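Local coordinates for periplasmic molybdate-binding protein (Azotobacter vinelandii, PDB 1ATG) that binds the oxyanions molybdate and tungstate in the periplasm, in a pocket between its two domains, probably for delivery to an ABC transporter, at residues F53-K58 with A115-A120; L160-L165 with W180-N185. One frame throughout, in Å; residues are numbered along the deposited sequence.

Contact 1. Residues F53-K58 with A115-A120. With WO4 (tungstate(VI)ion), chain B.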
loop_
_atom_site.group_PDB
_atom_site.type_symbol
_atom_site.label_atom_id
_atom_site.label_comp_id
_atom_site.label_asym_id
_atom_site.label_seq_id
_atom_site.Cartn_x
_atom_site.Cartn_y
_atom_site.Cartn_z
ATOM N N PHE A 53 -2.674 -7.758 -6.187
ATOM C CA PHE A 53 -3.164 -6.906 -5.118
ATOM C C PHE A 53 -2.705 -5.467 -5.409
ATOM O O PHE A 53 -1.506 -5.172 -5.327
ATOM C CB PHE A 53 -2.616 -7.324 -3.757
ATOM C CG PHE A 53 -3.169 -8.634 -3.277
ATOM C CD1 PHE A 53 -4.421 -8.725 -2.706
ATOM C CD2 PHE A 53 -2.416 -9.789 -3.410
ATOM C CE1 PHE A 53 -4.937 -9.932 -2.280
ATOM C CE2 PHE A 53 -2.913 -11.013 -2.970
ATOM C CZ PHE A 53 -4.176 -11.074 -2.408
ATOM N N SER A 54 -3.650 -4.618 -5.773
ATOM C CA SER A 54 -3.286 -3.221 -6.021
ATOM C C SER A 54 -3.430 -2.379 -4.753
ATOM O O SER A 54 -4.136 -2.822 -3.813
ATOM C CB SER A 54 -4.202 -2.649 -7.102
ATOM O OG SER A 54 -3.734 -1.363 -7.482
ATOM N N ALA A 55 -2.900 -1.161 -4.738
ATOM C CA ALA A 55 -3.151 -0.230 -3.646
ATOM C C ALA A 55 -4.318 0.693 -3.992
ATOM O O ALA A 55 -4.601 1.603 -3.218
ATOM C CB ALA A 55 -1.914 0.609 -3.343
ATOM N N ASP A 56 -5.010 0.459 -5.105
ATOM C CA ASP A 56 -6.156 1.260 -5.496
ATOM C C ASP A 56 -7.207 0.359 -6.152
ATOM O O ASP A 56 -7.104 -0.854 -6.211
ATOM C CB ASP A 56 -5.754 2.391 -6.440
ATOM C CG ASP A 56 -5.252 1.988 -7.801
ATOM O OD1 ASP A 56 -5.317 0.819 -8.218
ATOM O OD2 ASP A 56 -4.718 2.917 -8.495
ATOM N N GLU A 57 -8.262 1.009 -6.610
ATOM C CA GLU A 57 -9.345 0.405 -7.355
ATOM C C GLU A 57 -9.112 0.614 -8.853
ATOM O O GLU A 57 -9.469 -0.238 -9.669
ATOM C CB GLU A 57 -10.697 1.032 -7.028
ATOM C CG GLU A 57 -11.063 1.088 -5.563
ATOM C CD GLU A 57 -12.548 1.332 -5.365
ATOM O OE1 GLU A 57 -13.300 0.334 -5.443
ATOM O OE2 GLU A 57 -12.932 2.494 -5.151
ATOM N N LYS A 58 -8.506 1.735 -9.228
ATOM C CA LYS A 58 -8.310 2.085 -10.629
ATOM C C LYS A 58 -7.593 1.020 -11.433
ATOM O O LYS A 58 -8.103 0.668 -12.524
ATOM C CB LYS A 58 -7.549 3.417 -10.733
ATOM C CG LYS A 58 -7.285 3.902 -12.152
ATOM C CD LYS A 58 -6.375 5.122 -12.159
ATOM C CE LYS A 58 -4.917 4.732 -11.991
ATOM N NZ LYS A 58 -4.019 5.920 -12.101
ATOM N N ALA A 115 1.928 5.376 -7.477
ATOM C CA ALA A 115 1.821 4.786 -6.146
ATOM C C ALA A 115 0.681 5.465 -5.417
ATOM O O ALA A 115 0.795 6.611 -4.993
ATOM C CB ALA A 115 3.146 4.973 -5.401
ATOM N N PRO A 116 -0.426 4.748 -5.210
ATOM C CA PRO A 116 -1.580 5.305 -4.509
ATOM C C PRO A 116 -1.276 5.856 -3.123
ATOM O O PRO A 116 -1.926 6.821 -2.718
ATOM C CB PRO A 116 -2.576 4.147 -4.482
ATOM C CG PRO A 116 -2.250 3.377 -5.732
ATOM C CD PRO A 116 -0.735 3.415 -5.805
ATOM N N TYR A 117 -0.290 5.327 -2.380
ATOM C CA TYR A 117 0.030 5.926 -1.077
ATOM C C TYR A 117 0.728 7.272 -1.269
ATOM O O TYR A 117 0.727 8.118 -0.380
ATOM C CB TYR A 117 0.891 4.993 -0.215
ATOM C CG TYR A 117 0.042 3.969 0.522
ATOM C CD1 TYR A 117 -0.434 2.846 -0.153
ATOM C CD2 TYR A 117 -0.311 4.156 1.842
ATOM C CE1 TYR A 117 -1.241 1.924 0.513
ATOM C CE2 TYR A 117 -1.110 3.241 2.502
ATOM C CZ TYR A 117 -1.561 2.136 1.838
ATOM O OH TYR A 117 -2.334 1.225 2.524
ATOM N N GLY A 118 1.351 7.478 -2.416
ATOM C CA GLY A 118 1.930 8.756 -2.823
ATOM C C GLY A 118 0.829 9.744 -3.203
ATOM O O GLY A 118 0.874 10.923 -2.842
ATOM N N LEU A 119 -0.182 9.255 -3.930
ATOM C CA LEU A 119 -1.326 10.085 -4.270
ATOM C C LEU A 119 -2.005 10.584 -2.992
ATOM O O LEU A 119 -2.312 11.768 -2.843
ATOM C CB LEU A 119 -2.322 9.307 -5.135
ATOM C CG LEU A 119 -3.628 10.038 -5.452
ATOM C CD1 LEU A 119 -3.360 11.309 -6.242
ATOM C CD2 LEU A 119 -4.597 9.119 -6.196
ATOM N N ALA A 120 -2.191 9.682 -2.025
ATOM C CA ALA A 120 -2.811 10.054 -0.761
ATOM C C ALA A 120 -1.981 11.096 -0.031
ATOM O O ALA A 120 -2.516 12.086 0.471
ATOM C CB ALA A 120 -3.042 8.829 0.117
HETATM W W WO4 B . 1.995 1.446 -3.497
HETATM O O1 WO4 B . 3.769 1.540 -3.527
HETATM O O2 WO4 B . 1.452 0.298 -2.323
HETATM O O3 WO4 B . 1.284 3.011 -3.085
HETATM O O4 WO4 B . 1.357 0.967 -5.078
#

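Contact 2. Residues L160-L165 with W180-N185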
loop_
_atom_site.group_PDB
_atom_site.type_symbol
_atom_site.label_atom_id
_atom_site.label_comp_id
_atom_site.label_asym_id
_atom_site.label_seq_id
_atom_site.Cartn_x
_atom_site.Cartn_y
_atom_site.Cartn_z
ATOM N N LEU A 160 11.010 13.046 7.208
ATOM C CA LEU A 160 9.599 12.694 7.235
ATOM C C LEU A 160 9.277 11.788 6.062
ATOM O O LEU A 160 9.952 11.862 5.032
ATOM C CB LEU A 160 8.724 13.945 7.097
ATOM C CG LEU A 160 8.879 15.034 8.152
ATOM C CD1 LEU A 160 7.867 16.144 7.874
ATOM C CD2 LEU A 160 8.695 14.507 9.570
ATOM N N GLY A 161 8.157 11.075 6.166
ATOM C CA GLY A 161 7.678 10.315 5.017
ATOM C C GLY A 161 6.200 10.012 5.162
ATOM O O GLY A 161 5.676 9.902 6.267
ATOM N N PHE A 162 5.541 9.866 4.010
ATOM C CA PHE A 162 4.162 9.382 3.964
ATOM C C PHE A 162 4.204 7.901 3.628
ATOM O O PHE A 162 4.684 7.486 2.565
ATOM C CB PHE A 162 3.320 10.146 2.953
ATOM C CG PHE A 162 2.700 11.410 3.467
ATOM C CD1 PHE A 162 1.816 11.378 4.531
ATOM C CD2 PHE A 162 2.994 12.640 2.892
ATOM C CE1 PHE A 162 1.229 12.536 4.997
ATOM C CE2 PHE A 162 2.398 13.796 3.341
ATOM C CZ PHE A 162 1.514 13.760 4.406
ATOM N N VAL A 163 3.769 7.078 4.596
ATOM C CA VAL A 163 3.875 5.633 4.504
ATOM C C VAL A 163 2.553 4.949 4.818
ATOM O O VAL A 163 1.570 5.611 5.163
ATOM C CB VAL A 163 4.986 5.111 5.448
ATOM C CG1 VAL A 163 6.347 5.754 5.174
ATOM C CG2 VAL A 163 4.607 5.323 6.909
ATOM N N ALA A 164 2.523 3.641 4.689
ATOM C CA ALA A 164 1.354 2.850 5.041
ATOM C C ALA A 164 1.470 2.437 6.499
ATOM O O ALA A 164 2.527 2.040 6.983
ATOM C CB ALA A 164 1.292 1.611 4.161
ATOM N N LEU A 165 0.344 2.398 7.206
ATOM C CA LEU A 165 0.372 1.964 8.606
ATOM C C LEU A 165 0.948 0.578 8.750
ATOM O O LEU A 165 1.718 0.281 9.672
ATOM C CB LEU A 165 -1.047 2.039 9.186
ATOM C CG LEU A 165 -1.199 1.535 10.634
ATOM C CD1 LEU A 165 -0.268 2.253 11.590
ATOM C CD2 LEU A 165 -2.646 1.709 11.095
ATOM N N TRP A 180 1.699 10.798 12.687
ATOM C CA TRP A 180 0.434 11.516 12.633
ATOM C C TRP A 180 -0.422 10.895 11.540
ATOM O O TRP A 180 0.037 10.700 10.412
ATOM C CB TRP A 180 0.618 12.987 12.299
ATOM C CG TRP A 180 -0.629 13.769 12.009
ATOM C CD1 TRP A 180 -1.690 13.981 12.854
ATOM C CD2 TRP A 180 -0.968 14.435 10.788
ATOM N NE1 TRP A 180 -2.640 14.755 12.243
ATOM C CE2 TRP A 180 -2.224 15.057 10.975
ATOM C CE3 TRP A 180 -0.313 14.593 9.568
ATOM C CZ2 TRP A 180 -2.818 15.826 9.985
ATOM C CZ3 TRP A 180 -0.921 15.357 8.584
ATOM C CH2 TRP A 180 -2.168 15.966 8.792
ATOM N N PHE A 181 -1.648 10.533 11.900
ATOM C CA PHE A 181 -2.612 10.049 10.920
ATOM C C PHE A 181 -3.376 11.228 10.361
ATOM O O PHE A 181 -4.197 11.846 11.063
ATOM C CB PHE A 181 -3.639 9.090 11.541
ATOM C CG PHE A 181 -3.071 7.797 12.030
ATOM C CD1 PHE A 181 -2.682 6.817 11.120
ATOM C CD2 PHE A 181 -2.922 7.530 13.377
ATOM C CE1 PHE A 181 -2.164 5.609 11.552
ATOM C CE2 PHE A 181 -2.406 6.323 13.811
ATOM C CZ PHE A 181 -2.026 5.358 12.908
ATOM N N PRO A 182 -3.213 11.600 9.109
ATOM C CA PRO A 182 -4.088 12.638 8.563
ATOM C C PRO A 182 -5.538 12.165 8.647
ATOM O O PRO A 182 -5.849 11.010 8.357
ATOM C CB PRO A 182 -3.638 12.756 7.118
ATOM C CG PRO A 182 -2.239 12.222 7.084
ATOM C CD PRO A 182 -2.253 11.095 8.111
ATOM N N PRO A 183 -6.450 13.038 9.066
ATOM C CA PRO A 183 -7.865 12.662 9.125
ATOM C C PRO A 183 -8.350 12.180 7.764
ATOM O O PRO A 183 -7.848 12.534 6.694
ATOM C CB PRO A 183 -8.548 13.940 9.597
ATOM C CG PRO A 183 -7.498 14.653 10.384
ATOM C CD PRO A 183 -6.216 14.388 9.608
ATOM N N ALA A 184 -9.444 11.394 7.807
ATOM C CA ALA A 184 -9.986 10.764 6.610
ATOM C C ALA A 184 -10.568 11.709 5.570
ATOM O O ALA A 184 -10.713 11.298 4.430
ATOM C CB ALA A 184 -11.020 9.711 7.001
ATOM N N ASN A 185 -10.831 12.953 5.947
ATOM C CA ASN A 185 -11.290 13.936 4.973
ATOM C C ASN A 185 -10.137 14.695 4.332
ATOM O O ASN A 185 -10.385 15.558 3.484
ATOM C CB ASN A 185 -12.279 14.919 5.606
ATOM C CG ASN A 185 -11.706 15.705 6.761
ATOM O OD1 ASN A 185 -10.966 15.211 7.605
ATOM N ND2 ASN A 185 -12.051 16.986 6.843
#

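Contact 1. Residues F53-K58 with A115-A120
With its CG beside the backbone N and anti to the carbonyl carbon (chi1 -83°), Tyr117 lays its ring so that an edge is turned to both Ala55 and the tungstate; Asp56, chi1 66°, holds CG between its own N and carbonyl carbon, which sets its side chain across Pro116 at about a right angle. The protein atoms meet by apolar packing. Ala55 CB lies 3.7 Å from Pro116 CG and 4.1 Å from Tyr117 CE1, while CB of Asp56 and its OD2 touch the same CG. Ala55, Pro116 and Tyr117 all line the anion pocket at the interface of the two domains. A methyl group suits position 55, where CB touches the proline ring and also comes within 3.5 Å of WO4 O2. Proline suits the first turn of helix 116-127, where no N-H is needed for a helical bond. Tyr117 N donates to WO4 O3 at 2.9 Å, almost straight at 172°. Tyrosine suits a buried place at the pocket: its ring packs at its edge on Ala55, and its hydroxyl is hydrogen-bonded to Gln192. Ser54 OG donates to Asp56 OD1 from above the carboxylate plane (2.8 Å). The ion is also hydrogen-bonded by Thr8, Asn9, Ser36 and Val146. A dianion is thus gripped by neutral donors, and the helix N-terminus probably adds favourable electrostatics.

Contact 2. Residues L160-L165 with W180-N185
Leu165 and Phe181 make the closer of two apolar contacts, and no hydrogen bond crosses between 160-165 and 180-185. The leucine comes at the rim of the ring: CD1 lies in the ring plane at the edge, 3.8 Å from CZ of Phe181, and CD2 is 4.0 Å from Phe181 CE1, so both branches meet the CE1-CZ edge. Leu165 has CG anti to its backbone N (chi1 177°), which brings both methyls to the ring of Phe181. A branched aliphatic residue fits here because one methyl can meet the ring edge in its plane while the other lies to one side of that plane; an alanine in its place would probably leave the CE1-CZ edge of Phe181 without its aliphatic neighbour and the ring freer to turn.

The second apolar contact is looser and joins a ring to a proline. Phe162 CE1 approaches Pro182 CG at 4.1 Å, with the proline carbon near the plane of the aromatic ring, at its edge. Proline presents a compact, rigid hydrocarbon surface that suits a buried aromatic neighbour. Within 180-185, Pro182 CA sits 3.7 Å above one face of the Trp180 indole, displaced toward its rim.

Among the surrounding elements, Lys81 of strand 75-86 makes a cation-pi contact with Phe181, and Leu165 packs on Lys81 and Val83 of that strand. Helix 116-127 lies against the other pair through Val124, which touches both Phe162 and Pro182, so the loop after strand 178-180 is packed against strand 160-164 with strand and helix as neighbours.

Overall arrangement
Contact 1 is complete along the chain before contact 2 begins, and their centres are 14 Å apart. Helix 116-127 connects them: its first turn serves the tungstate in contact 1, and its later residues pack on contact 2. They also touch directly, Tyr117 CE2 lying 3.3 Å from Ala164 CB of strand 160-164. Contact 1 spans the ligand pocket between the two domains, bringing the loop after strand 51-53 to the helix start, whereas contact 2 lies in the domain carrying that helix. This is the two-domain plan of periplasmic binding proteins, in which the ion is held between the lobes; contact 1 joins the two across it, and contact 2 is packing within the lobe that carries helix 116-127.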